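Local coordinates for protein 3-hydroxy-3-methylglutaryl-CoA lyase (Acinetobacter baumannii, PDB 6NDS) that is a lyase of the HMGL-like family with a TIM-barrel fold that binds coenzyme A and a zinc ion, at residues A[14-18]-A[272-276]; A[103-107]-A[143-147]; A[109-113]-A[170-174]; A[164-168]-A[198-203]. All blocks are in the same frame, centred on the assembly; numbering follows the deposited sequence. Where two conformers were deposited one is given.

Contact 1: residues A[14-18]-A[272-276]; sequences DLLVV and IPTTI
L16 and V18 turn the entry to the first strand of this TIM barrel against I272 and I276, in the loop that joins helices 260-270 and 278-285. The tight part lies on the inner side. There CB of L16 rests 3.6 Å from CG2 of I272, and CB of V18 sits 3.9 Å from CG1 of I276; C267, V227 and Y231 close in around L16. The backbones are pinned beside these apolar contacts by a single direct bond, from L16 N to P273 O (2.9 Å, 159°).

The outer side is more exposed, and beyond L15 it opens. L15 has its CG anti to the backbone N (chi1 171°), carrying CD1 over the loop backbone, 3.5 Å from P273 O and 3.6 Å from CA of T274. CG2 of T275 comes no nearer to L15 CD1 than 4.2 Å, while the T275 hydroxyl is held by G50. T274 instead folds OG1 back to accept from I276 N, an ST turn that shapes the loop. Past L16 the backbones diverge and one water stands in for direct bonds: it donates to L16 O (2.8 Å) and accepts from V18 N and T275 N.

Contact 2: residues A[103-107]-A[143-147]; sequences NANEL and KTQFN
E106 and Q145 reach toward each other from adjacent parallel strands, their chains slanting across one another with the carboxylate and amide planes 30° apart. Q145 starts with CG between its backbone N and carbonyl carbon (chi1 61°), a rotamer that sends the extended chain back to E106. NE2 then donates to E106 OE2 (2.9 Å). OE2 lies close to the Q145 amide plane, but NE2 meets it on its anti side, about 30° out of the carboxylate plane. The same OE2 pairs with R53 in a salt bridge and accepts from a water that also bonds F146 O. A second water joins OE1 of E106 to OD1 of N147, whose ND2 is bonded to T183 OG1 and N108 OD1, fixing the amide's rotation. The buried carboxylate is thus gripped by several donors, which probably favour its charged form. Q145 N, by contrast, is buried with no partner.

On the other face of the sheet, L107 and F146 lie side by side and point the same way, with CB of L107 4.0 Å from CD1 of the ring. L107 crosses T144 at about a right angle, bringing CD1 to 3.6 Å from the T144 OG1. L107 bonds to the residues on either side of F146: its N to Q145 O (2.9 Å), and its O from N147 N (2.9 Å).

Strands 106-112 and 145-151 are neighbours in the barrel. L140 of helix 126-140 covers L107 and F146, A96 and A99 of helix 93-101 touch L107, and E106 leans on I85 and V87 of strand 85-90.

Contact 3: residues A[109-113]-A[170-174]; sequences LVLSA and LVEHY
Y174 reaches from its helix to the strand that carries L109 and L111, and its ring and hydroxyl make most of the contact. Its CB leaves the helix pointing at the strand, and the chi1 of -87° sets CG anti to the carbonyl carbon, so that the ring extends across the gap. The two sides of the ring meet different leucines: CE1 comes within 4.3 Å of CB of L109, while CE2 lies 4.0 Å from CD2 of L111. Further out, CZ is 3.9 Å from that same methyl. At the tip, OH is the atom nearest the strand, 3.3 Å from CD2 of L111 and 3.4 Å from L109 O. Its hydrogen bond, however, goes to T149 O on the adjoining strand 145-151, so the buried hydroxyl is satisfied by T149 O.

This is the helix-over-sheet layer of a TIM barrel: strand 109-112 and helix 170-174 run nearly antiparallel, 155° between their directions, with their axes 11.4 Å apart. L111 and Y174 slide past each other in opposite directions, and the chi1 of L111, 91° and off a staggered value, places CD2 against the Y174 ring and OH.

One helical turn before Y174, L170 packs nearer the C-terminal end of the strand. Its CD1 touches A113 at CA (3.6 Å) and CB, whereas CD2 only approaches CD1 of L111 (4.4 Å). V110 and S112 have their side chains directed away from this helix; V110 lies close to the bound coenzyme A, and S112 OG is hydrogen-bonded to H117.

Contact 4: residues A[164-168]-A[198-203]; sequences EREVF and RIVSHV. With ACT (acetate ion), chain E.
The F168 ring is held between its own helix and the next one: E164 O lies 3.0 Å above one face, displaced toward the rim, and H202 CD2 sits 3.1 Å above the centre of the opposite face. The imidazole itself is tilted, its plane at 37° to the phenyl. I199 CG2 meets the edge of the phenyl ring, while V203 CG2 approaches obliquely, 3.8 Å from F168 CE2.

The second flat group is the R198 guanidinium, whose edges take an anion each. The E164 carboxylate lies nearly coplanar with it, 9° between planes, and is gripped side-on: NE donates to OE1 (3.0 Å) and NH2 to OE2 (2.9 Å), both oxygens using their syn lone pairs. A bend at chi3 turns the guanidinium toward the glutamate. Beside the salt bridge, E164 CD lies 3.8 Å from I199 CG1. On another edge, NH1 donates to OXT of an acetate, probably from the crystallisation liquor, with a weak second bond from NH2 to its other oxygen.

Helices 164-176 and 193-203, consecutive in the outer layer of the barrel, pass here at -34°. The contact is ionic at E164 and R198, aromatic and apolar one turn further on at F168, H202 and V203, with I199 and V203 on the sheet side against L184. Two-point binding to the guanidinium probably favours the ionised form of E164, and the coplanar grip fixes the rotation of both groups.

How the contacts relate
All four contacts belong to one barrel, whose eight parallel strands follow one another round the barrel in chain order. Contact 1 joins residues far apart in sequence, and the other three fall between its segments; it stands apart in space, its centre 23 to 26 Å from theirs. Contacts 2 and 3 share strand 106-112 and meet where L109 N lies 2.8 Å from N147 O, a probable hydrogen bond. Contacts 3 and 4, centres 12 Å apart, share helix 164-176, and A113 packs on V167. Contacts 2, 3 and 4 thus form a continuous path from strand pairing through helix-on-sheet to helix-on-helix packing, while contact 1 ties both ends of the barrel sequence together.

Contact 1: residues A[14-18]-A[272-276]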
loop_
_atom_site.group_PDB
_atom_site.type_symbol
_atom_site.label_atom_id
_atom_site.label_comp_id
_atom_site.label_asym_id
_atom_site.label_seq_id
_atom_site.Cartn_x
_atom_site.Cartn_y
_atom_site.Cartn_z
ATOM N N ASP A 14 -18.613 4.502 -14.385
ATOM C CA ASP A 14 -17.984 4.173 -13.101
ATOM C C ASP A 14 -16.985 3.027 -13.177
ATOM O O ASP A 14 -16.121 2.923 -12.296
ATOM C CB ASP A 14 -19.036 3.780 -12.056
ATOM C CG ASP A 14 -19.981 4.905 -11.694
ATOM O OD1 ASP A 14 -19.668 6.091 -11.944
ATOM O OD2 ASP A 14 -21.052 4.583 -11.135
ATOM N N LEU A 15 -17.104 2.143 -14.169
ATOM C CA LEU A 15 -16.331 0.904 -14.195
ATOM C C LEU A 15 -14.830 1.177 -14.194
ATOM O O LEU A 15 -14.328 1.947 -15.018
ATOM C CB LEU A 15 -16.693 0.100 -15.443
ATOM C CG LEU A 15 -15.795 -1.118 -15.697
ATOM C CD1 LEU A 15 -16.181 -2.226 -14.745
ATOM C CD2 LEU A 15 -15.889 -1.611 -17.134
ATOM N N LEU A 16 -14.111 0.548 -13.267
ATOM C CA LEU A 16 -12.654 0.554 -13.328
ATOM C C LEU A 16 -12.219 -0.674 -14.114
ATOM O O LEU A 16 -12.552 -1.812 -13.751
ATOM C CB LEU A 16 -12.024 0.591 -11.931
ATOM C CG LEU A 16 -10.488 0.798 -11.874
ATOM C CD1 LEU A 16 -10.102 1.516 -10.571
ATOM C CD2 LEU A 16 -9.748 -0.513 -11.996
ATOM N N VAL A 17 -11.464 -0.438 -15.183
ATOM C CA VAL A 17 -11.098 -1.463 -16.155
ATOM C C VAL A 17 -9.731 -2.008 -15.760
ATOM O O VAL A 17 -8.708 -1.365 -15.999
ATOM C CB VAL A 17 -11.071 -0.890 -17.573
ATOM C CG1 VAL A 17 -10.682 -1.962 -18.571
ATOM C CG2 VAL A 17 -12.433 -0.275 -17.929
ATOM N N VAL A 18 -9.710 -3.210 -15.181
ATOM C CA VAL A 18 -8.475 -3.825 -14.699
ATOM C C VAL A 18 -7.813 -4.579 -15.848
ATOM O O VAL A 18 -8.452 -5.414 -16.493
ATOM C CB VAL A 18 -8.767 -4.768 -13.520
ATOM C CG1 VAL A 18 -7.472 -5.425 -13.041
ATOM C CG2 VAL A 18 -9.439 -4.005 -12.379
ATOM N N ILE A 272 -16.573 0.406 -6.321
ATOM C CA ILE A 272 -16.211 0.691 -7.712
ATOM C C ILE A 272 -16.395 -0.584 -8.525
ATOM O O ILE A 272 -15.791 -1.616 -8.197
ATOM C CB ILE A 272 -14.768 1.211 -7.815
ATOM C CG1 ILE A 272 -14.629 2.582 -7.148
ATOM C CG2 ILE A 272 -14.337 1.280 -9.273
ATOM C CD1 ILE A 272 -13.201 3.086 -7.115
ATOM N N PRO A 273 -17.204 -0.579 -9.585
ATOM C CA PRO A 273 -17.394 -1.816 -10.356
ATOM C C PRO A 273 -16.112 -2.250 -11.059
ATOM O O PRO A 273 -15.309 -1.420 -11.495
ATOM C CB PRO A 273 -18.478 -1.434 -11.370
ATOM C CG PRO A 273 -19.185 -0.271 -10.759
ATOM C CD PRO A 273 -18.105 0.493 -10.045
ATOM N N THR A 274 -15.909 -3.566 -11.126
ATOM C CA THR A 274 -14.958 -4.209 -12.038
ATOM C C THR A 274 -15.661 -5.405 -12.662
ATOM O O THR A 274 -16.762 -5.783 -12.248
ATOM C CB THR A 274 -13.663 -4.703 -11.347
ATOM O OG1 THR A 274 -13.918 -5.969 -10.702
ATOM C CG2 THR A 274 -13.098 -3.674 -10.344
ATOM N N THR A 275 -15.035 -6.028 -13.667
ATOM C CA THR A 275 -15.578 -7.279 -14.194
ATOM C C THR A 275 -14.737 -8.483 -13.783
ATOM O O THR A 275 -14.813 -9.531 -14.426
ATOM C CB THR A 275 -15.714 -7.250 -15.720
ATOM O OG1 THR A 275 -14.420 -7.101 -16.318
ATOM C CG2 THR A 275 -16.612 -6.102 -16.174
ATOM N N ILE A 276 -13.968 -8.366 -12.702
ATOM C CA ILE A 276 -13.017 -9.397 -12.290
ATOM C C ILE A 276 -13.638 -10.240 -11.181
ATOM O O ILE A 276 -14.258 -9.703 -10.259
ATOM C CB ILE A 276 -11.683 -8.780 -11.827
ATOM C CG1 ILE A 276 -11.165 -7.727 -12.818
ATOM C CG2 ILE A 276 -10.633 -9.880 -11.597
ATOM C CD1 ILE A 276 -11.040 -8.224 -14.260
HETATM O O HOH W 1 -12.553 -4.435 -14.581
#

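Contact 2: residues A[103-107]-A[143-147]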
loop_
_atom_site.group_PDB
_atom_site.type_symbol
_atom_site.label_atom_id
_atom_site.label_comp_id
_atom_site.label_asym_id
_atom_site.label_seq_id
_atom_site.Cartn_x
_atom_site.Cartn_y
_atom_site.Cartn_z
ATOM N N ASN A 103 0.078 -12.901 -34.283
ATOM C CA ASN A 103 -1.314 -12.476 -34.141
ATOM C C ASN A 103 -1.588 -11.886 -32.760
ATOM O O ASN A 103 -2.626 -12.148 -32.144
ATOM C CB ASN A 103 -2.293 -13.615 -34.444
ATOM C CG ASN A 103 -3.721 -13.121 -34.577
ATOM O OD1 ASN A 103 -3.956 -12.001 -35.040
ATOM N ND2 ASN A 103 -4.678 -13.934 -34.141
ATOM N N ALA A 104 -0.658 -11.079 -32.265
ATOM C CA ALA A 104 -1.006 -10.212 -31.149
ATOM C C ALA A 104 -2.164 -9.312 -31.569
ATOM O O ALA A 104 -2.218 -8.843 -32.712
ATOM C CB ALA A 104 0.200 -9.378 -30.720
ATOM N N ASN A 105 -3.136 -9.120 -30.667
ATOM C CA ASN A 105 -4.288 -8.293 -31.015
ATOM C C ASN A 105 -3.952 -6.814 -30.973
ATOM O O ASN A 105 -4.618 -6.007 -31.635
ATOM C CB ASN A 105 -5.464 -8.525 -30.064
ATOM C CG ASN A 105 -5.970 -9.961 -30.061
ATOM O OD1 ASN A 105 -6.353 -10.477 -29.008
ATOM N ND2 ASN A 105 -6.000 -10.607 -31.235
ATOM N N GLU A 106 -2.965 -6.446 -30.167
ATOM C CA GLU A 106 -2.594 -5.055 -29.967
ATOM C C GLU A 106 -1.100 -4.985 -29.701
ATOM O O GLU A 106 -0.548 -5.820 -28.978
ATOM C CB GLU A 106 -3.383 -4.449 -28.805
ATOM C CG GLU A 106 -3.130 -2.974 -28.533
ATOM C CD GLU A 106 -4.188 -2.392 -27.586
ATOM O OE1 GLU A 106 -3.938 -2.330 -26.360
ATOM O OE2 GLU A 106 -5.280 -2.021 -28.072
ATOM N N LEU A 107 -0.452 -4.002 -30.313
ATOM C CA LEU A 107 0.971 -3.767 -30.138
ATOM C C LEU A 107 1.152 -2.578 -29.205
ATOM O O LEU A 107 0.696 -1.472 -29.515
ATOM C CB LEU A 107 1.640 -3.507 -31.489
ATOM C CG LEU A 107 2.082 -4.733 -32.299
ATOM C CD1 LEU A 107 0.989 -5.761 -32.481
ATOM C CD2 LEU A 107 2.627 -4.266 -33.654
ATOM N N LYS A 143 -3.583 -3.081 -40.117
ATOM C CA LYS A 143 -3.367 -4.507 -39.936
ATOM C C LYS A 143 -3.356 -4.919 -38.474
ATOM O O LYS A 143 -3.374 -6.120 -38.185
ATOM C CB LYS A 143 -2.046 -4.936 -40.595
ATOM N N THR A 144 -3.330 -3.962 -37.553
ATOM C CA THR A 144 -3.336 -4.231 -36.121
ATOM C C THR A 144 -3.733 -2.937 -35.421
ATOM O O THR A 144 -4.058 -1.940 -36.072
ATOM C CB THR A 144 -1.975 -4.749 -35.647
ATOM O OG1 THR A 144 -2.081 -5.219 -34.298
ATOM C CG2 THR A 144 -0.926 -3.645 -35.721
ATOM N N GLN A 145 -3.725 -2.956 -34.091
ATOM C CA GLN A 145 -4.006 -1.750 -33.324
ATOM C C GLN A 145 -2.878 -1.501 -32.334
ATOM O O GLN A 145 -2.094 -2.397 -32.014
ATOM C CB GLN A 145 -5.358 -1.822 -32.613
ATOM C CG GLN A 145 -5.513 -2.934 -31.615
ATOM C CD GLN A 145 -6.967 -3.121 -31.228
ATOM O OE1 GLN A 145 -7.826 -3.285 -32.091
ATOM N NE2 GLN A 145 -7.253 -3.069 -29.932
ATOM N N PHE A 146 -2.787 -0.251 -31.873
ATOM C CA PHE A 146 -1.600 0.246 -31.194
ATOM C C PHE A 146 -1.963 0.897 -29.873
ATOM O O PHE A 146 -3.051 1.462 -29.709
ATOM C CB PHE A 146 -0.841 1.292 -32.035
ATOM C CG PHE A 146 -0.396 0.792 -33.384
ATOM C CD1 PHE A 146 0.609 -0.154 -33.488
ATOM C CD2 PHE A 146 -0.961 1.293 -34.541
ATOM C CE1 PHE A 146 1.028 -0.607 -34.723
ATOM C CE2 PHE A 146 -0.542 0.843 -35.787
ATOM C CZ PHE A 146 0.457 -0.108 -35.872
ATOM N N ASN A 147 -1.033 0.788 -28.930
ATOM C CA ASN A 147 -1.016 1.539 -27.685
ATOM C C ASN A 147 0.348 2.204 -27.578
ATOM O O ASN A 147 1.356 1.596 -27.940
ATOM C CB ASN A 147 -1.246 0.611 -26.490
ATOM C CG ASN A 147 -1.468 1.369 -25.187
ATOM O OD1 ASN A 147 -2.586 1.808 -24.908
ATOM N ND2 ASN A 147 -0.406 1.514 -24.382
HETATM O O HOH W 2 -4.821 0.270 -25.549
HETATM O O HOH W 3 -5.624 0.235 -29.534
#

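Contact 3: residues A[109-113]-A[170-174]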
loop_
_atom_site.group_PDB
_atom_site.type_symbol
_atom_site.label_atom_id
_atom_site.label_comp_id
_atom_site.label_asym_id
_atom_site.label_seq_id
_atom_site.Cartn_x
_atom_site.Cartn_y
_atom_site.Cartn_z
ATOM N N LEU A 109 3.614 -0.099 -27.930
ATOM C CA LEU A 109 4.895 0.551 -28.176
ATOM C C LEU A 109 5.360 1.238 -26.900
ATOM O O LEU A 109 4.562 1.850 -26.194
ATOM C CB LEU A 109 4.769 1.591 -29.293
ATOM C CG LEU A 109 3.892 1.314 -30.519
ATOM C CD1 LEU A 109 4.099 2.391 -31.575
ATOM C CD2 LEU A 109 4.176 -0.040 -31.105
ATOM N N VAL A 110 6.659 1.144 -26.602
ATOM C CA VAL A 110 7.177 1.682 -25.346
ATOM C C VAL A 110 8.439 2.500 -25.588
ATOM O O VAL A 110 9.377 2.033 -26.240
ATOM C CB VAL A 110 7.468 0.565 -24.325
ATOM C CG1 VAL A 110 8.056 1.162 -23.034
ATOM C CG2 VAL A 110 6.204 -0.223 -24.012
ATOM N N LEU A 111 8.472 3.709 -25.030
ATOM C CA LEU A 111 9.716 4.445 -24.838
ATOM C C LEU A 111 9.638 5.148 -23.485
ATOM O O LEU A 111 8.572 5.217 -22.864
ATOM C CB LEU A 111 9.989 5.432 -25.987
ATOM C CG LEU A 111 9.481 6.869 -25.862
ATOM C CD1 LEU A 111 10.067 7.721 -26.996
ATOM C CD2 LEU A 111 7.958 6.941 -25.855
ATOM N N SER A 112 10.781 5.636 -22.999
ATOM C CA SER A 112 10.843 6.335 -21.716
ATOM C C SER A 112 10.934 7.843 -21.916
ATOM O O SER A 112 11.587 8.314 -22.848
ATOM C CB SER A 112 12.044 5.857 -20.893
ATOM O OG SER A 112 11.984 4.452 -20.694
ATOM N N ALA A 113 10.282 8.606 -21.027
ATOM C CA ALA A 113 10.437 10.058 -21.059
ATOM C C ALA A 113 11.848 10.482 -20.676
ATOM O O ALA A 113 12.274 11.589 -21.022
ATOM C CB ALA A 113 9.429 10.724 -20.113
ATOM N N LEU A 170 5.586 13.922 -25.675
ATOM C CA LEU A 170 5.648 12.549 -26.164
ATOM C C LEU A 170 4.251 11.993 -26.418
ATOM O O LEU A 170 4.023 11.314 -27.422
ATOM C CB LEU A 170 6.409 11.678 -25.165
ATOM C CG LEU A 170 7.870 12.087 -24.964
ATOM C CD1 LEU A 170 8.454 11.395 -23.735
ATOM C CD2 LEU A 170 8.700 11.786 -26.199
ATOM N N VAL A 171 3.305 12.271 -25.520
ATOM C CA VAL A 171 1.918 11.881 -25.767
ATOM C C VAL A 171 1.420 12.489 -27.076
ATOM O O VAL A 171 0.805 11.808 -27.907
ATOM C CB VAL A 171 1.021 12.290 -24.586
ATOM C CG1 VAL A 171 -0.445 12.088 -24.965
ATOM C CG2 VAL A 171 1.377 11.482 -23.337
ATOM N N GLU A 172 1.686 13.784 -27.284
ATOM C CA GLU A 172 1.243 14.435 -28.515
ATOM C C GLU A 172 1.877 13.795 -29.747
ATOM O O GLU A 172 1.241 13.701 -30.804
ATOM C CB GLU A 172 1.557 15.931 -28.460
ATOM C CG GLU A 172 0.697 16.705 -27.475
ATOM C CD GLU A 172 1.063 18.174 -27.409
ATOM O OE1 GLU A 172 0.142 19.005 -27.277
ATOM O OE2 GLU A 172 2.268 18.499 -27.492
ATOM N N HIS A 173 3.129 13.350 -29.633
ATOM C CA HIS A 173 3.778 12.697 -30.768
ATOM C C HIS A 173 3.093 11.372 -31.097
ATOM O O HIS A 173 2.901 11.040 -32.272
ATOM C CB HIS A 173 5.261 12.486 -30.468
ATOM C CG HIS A 173 6.106 12.243 -31.681
ATOM N ND1 HIS A 173 5.579 11.870 -32.901
ATOM C CD2 HIS A 173 7.447 12.319 -31.858
ATOM C CE1 HIS A 173 6.560 11.730 -33.776
ATOM N NE2 HIS A 173 7.703 11.995 -33.170
ATOM N N TYR A 174 2.722 10.602 -30.073
ATOM C CA TYR A 174 1.923 9.405 -30.308
ATOM C C TYR A 174 0.630 9.745 -31.047
ATOM O O TYR A 174 0.257 9.071 -32.014
ATOM C CB TYR A 174 1.617 8.716 -28.982
ATOM C CG TYR A 174 2.660 7.739 -28.486
ATOM C CD1 TYR A 174 3.165 6.731 -29.302
ATOM C CD2 TYR A 174 3.120 7.809 -27.177
ATOM C CE1 TYR A 174 4.105 5.820 -28.817
ATOM C CE2 TYR A 174 4.050 6.917 -26.689
ATOM C CZ TYR A 174 4.546 5.925 -27.513
ATOM O OH TYR A 174 5.466 5.031 -27.001
#

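Contact 4: residues A[164-168]-A[198-203]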
loop_
_atom_site.group_PDB
_atom_site.type_symbol
_atom_site.label_atom_id
_atom_site.label_comp_id
_atom_site.label_asym_id
_atom_site.label_seq_id
_atom_site.Cartn_x
_atom_site.Cartn_y
_atom_site.Cartn_z
ATOM N N GLU A 164 7.213 17.473 -16.954
ATOM C CA GLU A 164 5.852 17.140 -17.356
ATOM C C GLU A 164 5.546 17.644 -18.763
ATOM O O GLU A 164 4.784 16.995 -19.494
ATOM C CB GLU A 164 4.853 17.690 -16.330
ATOM C CG GLU A 164 4.935 16.951 -14.998
ATOM C CD GLU A 164 4.083 17.554 -13.890
ATOM O OE1 GLU A 164 3.188 18.377 -14.178
ATOM O OE2 GLU A 164 4.316 17.192 -12.717
ATOM N N ARG A 165 6.141 18.774 -19.166
ATOM C CA ARG A 165 6.005 19.240 -20.546
ATOM C C ARG A 165 6.563 18.215 -21.526
ATOM O O ARG A 165 6.017 18.024 -22.618
ATOM C CB ARG A 165 6.705 20.591 -20.725
ATOM N N GLU A 166 7.644 17.532 -21.147
ATOM C CA GLU A 166 8.215 16.519 -22.027
ATOM C C GLU A 166 7.303 15.302 -22.135
ATOM O O GLU A 166 7.150 14.733 -23.224
ATOM C CB GLU A 166 9.608 16.119 -21.535
ATOM C CG GLU A 166 10.244 14.953 -22.297
ATOM C CD GLU A 166 10.580 15.284 -23.746
ATOM O OE1 GLU A 166 10.465 16.463 -24.152
ATOM O OE2 GLU A 166 10.979 14.356 -24.484
ATOM N N VAL A 167 6.703 14.879 -21.017
ATOM C CA VAL A 167 5.708 13.807 -21.057
ATOM C C VAL A 167 4.588 14.155 -22.030
ATOM O O VAL A 167 4.226 13.356 -22.899
ATOM C CB VAL A 167 5.159 13.533 -19.646
ATOM C CG1 VAL A 167 3.952 12.604 -19.714
ATOM C CG2 VAL A 167 6.266 12.951 -18.760
ATOM N N PHE A 168 4.040 15.369 -21.914
ATOM C CA PHE A 168 2.938 15.772 -22.787
ATOM C C PHE A 168 3.372 15.836 -24.249
ATOM O O PHE A 168 2.594 15.496 -25.148
ATOM C CB PHE A 168 2.380 17.117 -22.324
ATOM C CG PHE A 168 1.956 17.132 -20.873
ATOM C CD1 PHE A 168 2.076 18.286 -20.111
ATOM C CD2 PHE A 168 1.441 15.990 -20.273
ATOM C CE1 PHE A 168 1.694 18.299 -18.778
ATOM C CE2 PHE A 168 1.055 16.000 -18.943
ATOM C CZ PHE A 168 1.183 17.153 -18.196
ATOM N N ARG A 198 -2.504 15.967 -11.115
ATOM C CA ARG A 198 -2.134 17.030 -12.043
ATOM C C ARG A 198 -1.861 16.476 -13.437
ATOM O O ARG A 198 -2.366 17.004 -14.438
ATOM C CB ARG A 198 -0.917 17.783 -11.508
ATOM C CG ARG A 198 -0.338 18.796 -12.475
ATOM C CD ARG A 198 0.768 19.620 -11.820
ATOM N NE ARG A 198 1.939 18.817 -11.458
ATOM C CZ ARG A 198 2.247 18.448 -10.214
ATOM N NH1 ARG A 198 1.470 18.799 -9.194
ATOM N NH2 ARG A 198 3.340 17.735 -9.987
ATOM N N ILE A 199 -1.067 15.406 -13.523
ATOM C CA ILE A 199 -0.697 14.864 -14.827
ATOM C C ILE A 199 -1.903 14.221 -15.502
ATOM O O ILE A 199 -2.143 14.433 -16.698
ATOM C CB ILE A 199 0.476 13.873 -14.692
ATOM C CG1 ILE A 199 1.776 14.623 -14.356
ATOM C CG2 ILE A 199 0.637 13.071 -15.986
ATOM C CD1 ILE A 199 2.995 13.711 -14.088
ATOM N N VAL A 200 -2.683 13.435 -14.753
ATOM C CA VAL A 200 -3.824 12.753 -15.357
ATOM C C VAL A 200 -4.881 13.759 -15.806
ATOM O O VAL A 200 -5.472 13.610 -16.885
ATOM C CB VAL A 200 -4.408 11.712 -14.390
ATOM C CG1 VAL A 200 -5.747 11.205 -14.910
ATOM C CG2 VAL A 200 -3.429 10.543 -14.206
ATOM N N SER A 201 -5.162 14.777 -14.983
ATOM C CA SER A 201 -6.110 15.806 -15.404
ATOM C C SER A 201 -5.685 16.426 -16.721
ATOM O O SER A 201 -6.517 16.645 -17.609
ATOM C CB SER A 201 -6.251 16.891 -14.333
ATOM O OG SER A 201 -6.791 16.347 -13.140
ATOM N N HIS A 202 -4.392 16.703 -16.876
ATOM C CA HIS A 202 -3.952 17.363 -18.099
ATOM C C HIS A 202 -4.041 16.419 -19.292
ATOM O O HIS A 202 -4.501 16.816 -20.370
ATOM C CB HIS A 202 -2.532 17.900 -17.937
ATOM C CG HIS A 202 -2.024 18.618 -19.150
ATOM N ND1 HIS A 202 -2.341 19.931 -19.426
ATOM C CD2 HIS A 202 -1.247 18.197 -20.175
ATOM C CE1 HIS A 202 -1.763 20.294 -20.557
ATOM N NE2 HIS A 202 -1.091 19.261 -21.031
ATOM N N VAL A 203 -3.622 15.163 -19.121
ATOM C CA VAL A 203 -3.667 14.244 -20.250
ATOM C C VAL A 203 -5.111 13.966 -20.653
ATOM O O VAL A 203 -5.407 13.817 -21.844
ATOM C CB VAL A 203 -2.882 12.954 -19.935
ATOM C CG1 VAL A 203 -3.039 11.954 -21.051
ATOM C CG2 VAL A 203 -1.410 13.280 -19.761
HETATM C C ACT E . 3.522 17.619 -6.200
HETATM O O ACT E . 4.212 16.799 -6.872
HETATM O OXT ACT E . 3.046 18.735 -6.554
HETATM C CH3 ACT E . 3.206 17.212 -4.730
#